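Local coordinates for dally-like protein (Drosophila melanogaster, PDB 3ODN) that probably acts as a cell-surface heparan sulfate proteoglycan of the glypican family and takes part in Hedgehog signalling, at residues Arg59-Gly64 / Met230-Ala235; Gly180-Lys185 / Ser298-Asn303; Ala270-Lys275 / Asn487-Leu492. The protein carries 2 engineered substitutions. All blocks are in the same frame, centred on the assembly; numbering follows the deposited sequence.

Interaction 1: Arg59-Gly64 / Met230-Ala235; sequences RQQLEG and MQHCGA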
loop_
_atom_site.group_PDB
_atom_site.type_symbol
_atom_site.label_atom_id
_atom_site.label_comp_id
_atom_site.label_asym_id
_atom_site.label_seq_id
_atom_site.Cartn_x
_atom_site.Cartn_y
_atom_site.Cartn_z
ATOM N N ARG A 59 4.192 -11.921 33.048
ATOM C CA ARG A 59 3.115 -11.398 32.188
ATOM C C ARG A 59 3.478 -10.030 31.574
ATOM O O ARG A 59 3.477 -9.887 30.352
ATOM C CB ARG A 59 1.790 -11.281 32.980
ATOM C CG ARG A 59 0.733 -12.326 32.631
ATOM C CD ARG A 59 -0.650 -11.889 33.085
ATOM N NE ARG A 59 -1.653 -12.938 32.884
ATOM C CZ ARG A 59 -2.872 -12.929 33.419
ATOM N NH1 ARG A 59 -3.259 -11.922 34.194
ATOM N NH2 ARG A 59 -3.711 -13.929 33.187
ATOM N N GLN A 60 3.819 -9.049 32.432
ATOM C CA GLN A 60 4.176 -7.673 32.071
ATOM C C GLN A 60 5.503 -7.535 31.308
ATOM O O GLN A 60 5.735 -6.495 30.691
ATOM C CB GLN A 60 4.135 -6.755 33.311
ATOM C CG GLN A 60 2.744 -6.662 33.948
ATOM C CD GLN A 60 2.571 -5.438 34.811
ATOM O OE1 GLN A 60 2.625 -5.506 36.048
ATOM N NE2 GLN A 60 2.322 -4.295 34.173
ATOM N N GLN A 61 6.363 -8.573 31.342
ATOM C CA GLN A 61 7.643 -8.594 30.631
ATOM C C GLN A 61 7.388 -8.842 29.159
ATOM O O GLN A 61 7.887 -8.088 28.321
ATOM C CB GLN A 61 8.582 -9.668 31.198
ATOM C CG GLN A 61 9.486 -9.162 32.314
ATOM C CD GLN A 61 10.078 -10.295 33.114
ATOM O OE1 GLN A 61 10.812 -11.137 32.594
ATOM N NE2 GLN A 61 9.776 -10.338 34.404
ATOM N N LEU A 62 6.590 -9.890 28.851
ATOM C CA LEU A 62 6.215 -10.263 27.487
ATOM C C LEU A 62 5.252 -9.242 26.895
ATOM O O LEU A 62 5.473 -8.809 25.762
ATOM C CB LEU A 62 5.619 -11.689 27.441
ATOM C CG LEU A 62 5.092 -12.200 26.077
ATOM C CD1 LEU A 62 6.208 -12.341 25.050
ATOM C CD2 LEU A 62 4.368 -13.519 26.245
ATOM N N GLU A 63 4.193 -8.853 27.651
ATOM C CA GLU A 63 3.198 -7.861 27.206
ATOM C C GLU A 63 3.868 -6.509 26.881
ATOM O O GLU A 63 3.467 -5.835 25.929
ATOM C CB GLU A 63 2.069 -7.684 28.253
ATOM C CG GLU A 63 1.049 -8.819 28.286
ATOM C CD GLU A 63 -0.368 -8.415 28.660
ATOM O OE1 GLU A 63 -1.253 -8.435 27.770
ATOM O OE2 GLU A 63 -0.593 -8.077 29.845
ATOM N N GLY A 64 4.910 -6.179 27.655
ATOM C CA GLY A 64 5.719 -4.973 27.522
ATOM C C GLY A 64 6.572 -4.965 26.274
ATOM O O GLY A 64 6.451 -4.039 25.462
ATOM N N MET A 230 8.363 -21.451 32.705
ATOM C CA MET A 230 9.525 -21.323 31.832
ATOM C C MET A 230 10.557 -20.327 32.386
ATOM O O MET A 230 11.754 -20.618 32.391
ATOM C CB MET A 230 9.074 -20.969 30.400
ATOM C CG MET A 230 10.207 -20.801 29.367
ATOM S SD MET A 230 10.932 -19.132 29.246
ATOM C CE MET A 230 9.421 -18.142 28.804
ATOM N N GLN A 231 10.092 -19.154 32.823
ATOM C CA GLN A 231 10.953 -18.069 33.275
ATOM C C GLN A 231 11.464 -18.152 34.701
ATOM O O GLN A 231 12.665 -17.991 34.919
ATOM C CB GLN A 231 10.275 -16.713 33.000
ATOM C CG GLN A 231 11.177 -15.498 33.204
ATOM C CD GLN A 231 10.629 -14.278 32.513
ATOM O OE1 GLN A 231 11.099 -13.878 31.450
ATOM N NE2 GLN A 231 9.640 -13.639 33.104
ATOM N N HIS A 232 10.552 -18.358 35.670
ATOM C CA HIS A 232 10.838 -18.313 37.102
ATOM C C HIS A 232 10.891 -19.632 37.887
ATOM O O HIS A 232 11.332 -19.605 39.040
ATOM C CB HIS A 232 9.824 -17.383 37.779
ATOM C CG HIS A 232 9.712 -16.027 37.163
ATOM N ND1 HIS A 232 10.591 -15.011 37.487
ATOM C CD2 HIS A 232 8.795 -15.552 36.288
ATOM C CE1 HIS A 232 10.197 -13.960 36.787
ATOM N NE2 HIS A 232 9.126 -14.240 36.043
ATOM N N CYS A 233 10.419 -20.758 37.307
ATOM C CA CYS A 233 10.355 -22.039 38.033
ATOM C C CYS A 233 11.572 -22.987 38.016
ATOM O O CYS A 233 11.529 -24.052 38.642
ATOM C CB CYS A 233 9.036 -22.769 37.789
ATOM S SG CYS A 233 7.564 -21.784 38.188
ATOM N N GLY A 234 12.654 -22.579 37.358
ATOM C CA GLY A 234 13.915 -23.323 37.359
ATOM C C GLY A 234 14.532 -23.159 38.733
ATOM O O GLY A 234 14.955 -24.132 39.363
ATOM N N ALA A 235 14.457 -21.913 39.238
ATOM C CA ALA A 235 14.876 -21.440 40.544
ATOM C C ALA A 235 14.064 -22.132 41.653
ATOM O O ALA A 235 14.600 -22.363 42.747
ATOM C CB ALA A 235 14.692 -19.933 40.612
#
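The side-chain amide of Q61 overlaps the end of the Q231 amide, and the two flat groups lie nearly parallel, their planes 19° apart. OE1 of Q61, as modelled, lies 2.8 Å from NE2 of Q231. That same Q61 oxygen is 3.0 Å from OE1 of Q231. The Q61 amide is probably turned over in the model, with its nitrogen and oxygen exchanged, so the polarity of the contact is best left unassigned. Position is firmer than polarity: CD of Q61 and CD of Q231 are 4.1 Å apart whichever way the amide faces. Q231 gets there with CG anti to the backbone N (chi1 -170°) and an extended chain beyond it, which carries the amide from the end of helix 222-231 across to helix 48-106. H232 adds a flank. The end of the Q61 amide lies at the edge of its imidazole, near the ring plane, while CG of Q231 rests 3.7 Å above one face of the H232 ring, toward the rim. Replacing Q231 by alanine removes CG and the amide, which would probably cost the Q61 amide its facing partner and the H232 ring the packing on one face. S58, three residues before Q61 on helix 48-106, is touched by both Q231 and H232. Nearby disulfides such as C223-C255 and C248-C427 are consistent with the cysteine-rich lobe of glypicans. With 99 Å² buried in total and no buried residue among those touching, this is a small polar surface contact between uncharged amides with an imidazole edge beside them, in which the donor and acceptor roles are not settled.

Interaction 2: Gly180-Lys185 / Ser298-Asn303; sequences GDVPDK and SEAIMN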
loop_
_atom_site.group_PDB
_atom_site.type_symbol
_atom_site.label_atom_id
_atom_site.label_comp_id
_atom_site.label_asym_id
_atom_site.label_seq_id
_atom_site.Cartn_x
_atom_site.Cartn_y
_atom_site.Cartn_z
ATOM N N GLY A 180 -5.293 10.379 -32.383
ATOM C CA GLY A 180 -4.663 9.098 -32.662
ATOM C C GLY A 180 -4.961 8.081 -31.585
ATOM O O GLY A 180 -6.122 7.915 -31.200
ATOM N N ASP A 181 -3.913 7.389 -31.104
ATOM C CA ASP A 181 -4.046 6.382 -30.040
ATOM C C ASP A 181 -3.716 6.885 -28.621
ATOM O O ASP A 181 -3.694 6.078 -27.690
ATOM C CB ASP A 181 -3.328 5.072 -30.393
ATOM C CG ASP A 181 -4.288 3.922 -30.650
ATOM O OD1 ASP A 181 -4.648 3.221 -29.679
ATOM O OD2 ASP A 181 -4.675 3.721 -31.825
ATOM N N VAL A 182 -3.528 8.214 -28.447
ATOM C CA VAL A 182 -3.264 8.853 -27.150
ATOM C C VAL A 182 -4.417 8.670 -26.142
ATOM O O VAL A 182 -4.160 8.108 -25.076
ATOM C CB VAL A 182 -2.758 10.324 -27.256
ATOM C CG1 VAL A 182 -2.866 11.074 -25.924
ATOM C CG2 VAL A 182 -1.332 10.371 -27.789
ATOM N N PRO A 183 -5.672 9.104 -26.422
ATOM C CA PRO A 183 -6.746 8.918 -25.431
ATOM C C PRO A 183 -6.876 7.507 -24.881
ATOM O O PRO A 183 -7.082 7.335 -23.681
ATOM C CB PRO A 183 -8.000 9.310 -26.202
ATOM C CG PRO A 183 -7.530 10.219 -27.226
ATOM C CD PRO A 183 -6.197 9.760 -27.640
ATOM N N ASP A 184 -6.733 6.509 -25.758
ATOM C CA ASP A 184 -6.854 5.098 -25.426
ATOM C C ASP A 184 -5.694 4.640 -24.527
ATOM O O ASP A 184 -5.944 4.034 -23.484
ATOM C CB ASP A 184 -6.975 4.251 -26.717
ATOM C CG ASP A 184 -7.655 4.926 -27.920
ATOM O OD1 ASP A 184 -8.490 5.849 -27.708
ATOM O OD2 ASP A 184 -7.370 4.514 -29.071
ATOM N N LYS A 185 -4.437 4.974 -24.911
ATOM C CA LYS A 185 -3.218 4.612 -24.178
ATOM C C LYS A 185 -3.043 5.387 -22.880
ATOM O O LYS A 185 -2.666 4.794 -21.872
ATOM C CB LYS A 185 -1.966 4.764 -25.068
ATOM C CG LYS A 185 -1.731 3.587 -26.013
ATOM C CD LYS A 185 -0.919 3.996 -27.234
ATOM C CE LYS A 185 -0.953 2.938 -28.304
ATOM N NZ LYS A 185 -0.368 3.425 -29.579
ATOM N N SER A 298 -0.192 17.991 -25.163
ATOM C CA SER A 298 0.205 18.870 -26.281
ATOM C C SER A 298 0.423 18.044 -27.568
ATOM O O SER A 298 0.067 18.486 -28.667
ATOM C CB SER A 298 1.467 19.658 -25.936
ATOM O OG SER A 298 2.621 18.832 -25.895
ATOM N N GLU A 299 0.994 16.834 -27.413
ATOM C CA GLU A 299 1.249 15.896 -28.502
ATOM C C GLU A 299 -0.056 15.351 -29.096
ATOM O O GLU A 299 -0.131 15.201 -30.313
ATOM C CB GLU A 299 2.270 14.814 -28.090
ATOM C CG GLU A 299 3.692 15.378 -28.069
ATOM C CD GLU A 299 4.852 14.519 -27.589
ATOM O OE1 GLU A 299 4.628 13.544 -26.832
ATOM O OE2 GLU A 299 6.004 14.870 -27.933
ATOM N N ALA A 300 -1.115 15.173 -28.268
ATOM C CA ALA A 300 -2.461 14.788 -28.731
ATOM C C ALA A 300 -3.088 15.976 -29.527
ATOM O O ALA A 300 -3.718 15.771 -30.568
ATOM C CB ALA A 300 -3.336 14.439 -27.543
ATOM N N ILE A 301 -2.862 17.215 -29.045
ATOM C CA ILE A 301 -3.306 18.453 -29.662
ATOM C C ILE A 301 -2.648 18.665 -31.057
ATOM O O ILE A 301 -3.354 18.970 -32.021
ATOM C CB ILE A 301 -3.133 19.645 -28.675
ATOM C CG1 ILE A 301 -4.260 19.627 -27.595
ATOM C CG2 ILE A 301 -3.069 20.999 -29.413
ATOM C CD1 ILE A 301 -4.109 20.607 -26.346
ATOM N N MET A 302 -1.306 18.470 -31.158
ATOM C CA MET A 302 -0.541 18.600 -32.414
ATOM C C MET A 302 -0.976 17.538 -33.418
ATOM O O MET A 302 -0.987 17.811 -34.610
ATOM C CB MET A 302 0.968 18.494 -32.160
ATOM C CG MET A 302 1.575 19.749 -31.567
ATOM S SD MET A 302 3.387 19.714 -31.560
ATOM C CE MET A 302 3.718 18.659 -30.102
ATOM N N ASN A 303 -1.361 16.330 -32.926
ATOM C CA ASN A 303 -1.871 15.217 -33.739
ATOM C C ASN A 303 -3.160 15.632 -34.431
ATOM O O ASN A 303 -3.399 15.207 -35.560
ATOM C CB ASN A 303 -2.118 13.968 -32.884
ATOM C CG ASN A 303 -0.899 13.124 -32.570
ATOM O OD1 ASN A 303 0.258 13.495 -32.829
ATOM N ND2 ASN A 303 -1.140 11.969 -31.964
#
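V182 touches A300 from its first side-chain carbon onward: its CB lies 4.2 Å from CB of A300. At the branch the two methyls part company. CG1, placed anti to the backbone N (chi1 164°), makes the closest approach, 3.8 Å to the same A300 CB, an apolar contact between methyl groups. CG2 turns instead to the polar neighbour, 4.5 Å from ND2 of N303, which is a loose van der Waals distance. So small a side chain as A300 lets the backbones come near, the CA atoms of V182 and A300 being 6.2 Å apart. F144 of helix 136-155 also touches V182, and F179 touches A300, extending the apolar patch.

Next to it the carboxamide of N303 covers the turn that leads into helix 182-214. Its ND2 hydrogen-bonds to the carbonyl O of F179, and lies 4.5 Å from N of G180. At G180 the positive phi of 73° favours glycine, and a side chain there would point at the amide, since a modelled CB falls 3.5 Å from ND2 of N303. D181 occupies the N-cap position, but its carboxylate makes no capping bond and forms a salt bridge with K177 instead. Such a meeting of a helix start with the flank of helix 293-306, through valine and alanine, belongs to the all-helical elongated bundle of the glypican core.

Interaction 3: Ala270-Lys275 / Asn487-Leu492; sequences AMAMDK and NAIVHL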
loop_
_atom_site.group_PDB
_atom_site.type_symbol
_atom_site.label_atom_id
_atom_site.label_comp_id
_atom_site.label_asym_id
_atom_site.label_seq_id
_atom_site.Cartn_x
_atom_site.Cartn_y
_atom_site.Cartn_z
ATOM N N ALA A 270 2.781 -8.371 2.771
ATOM C CA ALA A 270 4.122 -7.911 2.379
ATOM C C ALA A 270 4.457 -8.312 0.940
ATOM O O ALA A 270 5.055 -7.532 0.208
ATOM C CB ALA A 270 5.169 -8.449 3.328
ATOM N N MET A 271 4.053 -9.512 0.538
ATOM C CA MET A 271 4.215 -10.027 -0.817
ATOM C C MET A 271 3.408 -9.240 -1.859
ATOM O O MET A 271 3.899 -9.045 -2.974
ATOM C CB MET A 271 3.876 -11.516 -0.868
ATOM C CG MET A 271 4.851 -12.337 -0.069
ATOM S SD MET A 271 4.811 -14.106 -0.409
ATOM C CE MET A 271 3.122 -14.556 0.124
ATOM N N ALA A 272 2.177 -8.804 -1.497
ATOM C CA ALA A 272 1.306 -8.014 -2.361
ATOM C C ALA A 272 1.798 -6.560 -2.388
ATOM O O ALA A 272 1.766 -5.931 -3.462
ATOM C CB ALA A 272 -0.145 -8.087 -1.884
ATOM N N MET A 273 2.268 -6.033 -1.221
ATOM C CA MET A 273 2.842 -4.674 -1.128
ATOM C C MET A 273 4.105 -4.590 -1.976
ATOM O O MET A 273 4.348 -3.550 -2.602
ATOM C CB MET A 273 3.201 -4.284 0.334
ATOM C CG MET A 273 2.054 -3.719 1.111
ATOM S SD MET A 273 1.466 -2.090 0.589
ATOM C CE MET A 273 2.716 -1.065 1.308
ATOM N N ASP A 274 4.912 -5.679 -1.995
ATOM C CA ASP A 274 6.129 -5.721 -2.812
ATOM C C ASP A 274 5.861 -5.750 -4.324
ATOM O O ASP A 274 6.667 -5.231 -5.093
ATOM C CB ASP A 274 7.033 -6.878 -2.422
ATOM C CG ASP A 274 8.462 -6.566 -2.791
ATOM O OD1 ASP A 274 9.079 -5.718 -2.104
ATOM O OD2 ASP A 274 8.945 -7.107 -3.814
ATOM N N LYS A 275 4.763 -6.384 -4.751
ATOM C CA LYS A 275 4.419 -6.457 -6.165
ATOM C C LYS A 275 3.908 -5.102 -6.655
ATOM O O LYS A 275 4.287 -4.671 -7.733
ATOM C CB LYS A 275 3.464 -7.635 -6.455
ATOM C CG LYS A 275 3.005 -7.774 -7.923
ATOM C CD LYS A 275 4.116 -8.061 -8.970
ATOM C CE LYS A 275 4.937 -9.299 -8.679
ATOM N NZ LYS A 275 5.746 -9.711 -9.849
ATOM N N ASN A 487 -8.806 -7.701 3.263
ATOM C CA ASN A 487 -9.379 -6.812 2.233
ATOM C C ASN A 487 -8.337 -5.924 1.543
ATOM O O ASN A 487 -8.335 -5.862 0.323
ATOM C CB ASN A 487 -10.681 -6.099 2.653
ATOM C CG ASN A 487 -10.598 -5.161 3.835
ATOM O OD1 ASN A 487 -9.739 -4.266 3.905
ATOM N ND2 ASN A 487 -11.577 -5.269 4.734
ATOM N N ALA A 488 -7.366 -5.376 2.315
ATOM C CA ALA A 488 -6.199 -4.620 1.840
ATOM C C ALA A 488 -5.406 -5.444 0.777
ATOM O O ALA A 488 -5.070 -4.895 -0.285
ATOM C CB ALA A 488 -5.287 -4.286 3.017
ATOM N N ILE A 489 -5.175 -6.770 1.044
ATOM C CA ILE A 489 -4.491 -7.736 0.148
ATOM C C ILE A 489 -5.274 -7.902 -1.151
ATOM O O ILE A 489 -4.684 -7.979 -2.227
ATOM C CB ILE A 489 -4.233 -9.129 0.852
ATOM C CG1 ILE A 489 -3.411 -8.972 2.144
ATOM C CG2 ILE A 489 -3.597 -10.204 -0.097
ATOM C CD1 ILE A 489 -3.426 -10.213 3.076
ATOM N N VAL A 490 -6.603 -7.929 -1.056
ATOM C CA VAL A 490 -7.462 -8.057 -2.228
ATOM C C VAL A 490 -7.316 -6.792 -3.106
ATOM O O VAL A 490 -7.103 -6.890 -4.312
ATOM C CB VAL A 490 -8.915 -8.441 -1.793
ATOM C CG1 VAL A 490 -9.979 -8.092 -2.860
ATOM C CG2 VAL A 490 -8.984 -9.923 -1.394
ATOM N N HIS A 491 -7.299 -5.625 -2.466
ATOM C CA HIS A 491 -7.128 -4.309 -3.093
ATOM C C HIS A 491 -5.736 -4.135 -3.727
ATOM O O HIS A 491 -5.639 -3.559 -4.806
ATOM C CB HIS A 491 -7.408 -3.205 -2.068
ATOM C CG HIS A 491 -8.828 -3.179 -1.593
ATOM N ND1 HIS A 491 -9.887 -3.423 -2.461
ATOM C CD2 HIS A 491 -9.324 -2.884 -0.371
ATOM C CE1 HIS A 491 -10.983 -3.275 -1.738
ATOM N NE2 HIS A 491 -10.697 -2.959 -0.476
ATOM N N LEU A 492 -4.666 -4.654 -3.066
ATOM C CA LEU A 492 -3.307 -4.634 -3.590
ATOM C C LEU A 492 -3.200 -5.524 -4.820
ATOM O O LEU A 492 -2.605 -5.105 -5.817
ATOM C CB LEU A 492 -2.277 -5.005 -2.516
ATOM C CG LEU A 492 -2.048 -3.937 -1.426
ATOM C CD1 LEU A 492 -1.317 -4.522 -0.212
ATOM C CD2 LEU A 492 -1.398 -2.617 -2.004
#
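A272 of helix 260-281 packs on L492 of helix 479-496 within the alpha-helical bundle of the glypican core. The short axes approach to 9.2 Å and run in nearly the same direction, 27° apart. A272 is the point of nearest backbone approach, its CA 5.8 Å from CA of L492. A methyl group suffices here: CB of A272 meets CB of L492 at 3.8 Å, and CG2 of I489, one turn before L492, is 4.4 Å from CB of A272. The absence of any longer side chain at A272 is consistent with this close spacing.

M273 crosses L492 at a slant. Its CG is anti to the carbonyl carbon (chi1 -85°), and the chain then bends at both later torsions, folding the thioether over the leucine end. CG of M273 touches CD1 of L492 at 3.7 Å. Beyond this pair M273 reaches V412 of helix 400-414 as well as Y200, A203 and L204 of helix 182-214. L492 also touches A203, so helix 182-214 borders the contact too.

D274 pairs with R409 and K275 with E278 in salt bridges, both away from the apolar contact. All four touching residues are buried, and the interface is made of carbon and sulfur: SD of M273 sits almost evenly between the two leucine methyls, 3.8 Å from CD1 and 3.9 Å from CD2 of L492.

In the fold
The three contacts are strung along the elongated helical core. Interaction 3 lies about 7 Å from the chain's centre, while interactions 1 and 2 sit on opposite sides of it, their centres 68 Å apart; the centre of interaction 3 is 36 Å from that of the first and 33 Å from that of the second. None touches another. Along the chain, interactions 1 and 2 interleave, as do 2 and 3, whereas 1 closes before 3 opens. Helix 182-214 connects two of them, starting at interaction 2 and later flanking interaction 3. Sequence-distant segments are thus tied toward either end and near the middle of one rod-like bundle, including its C-terminal helix 479-496.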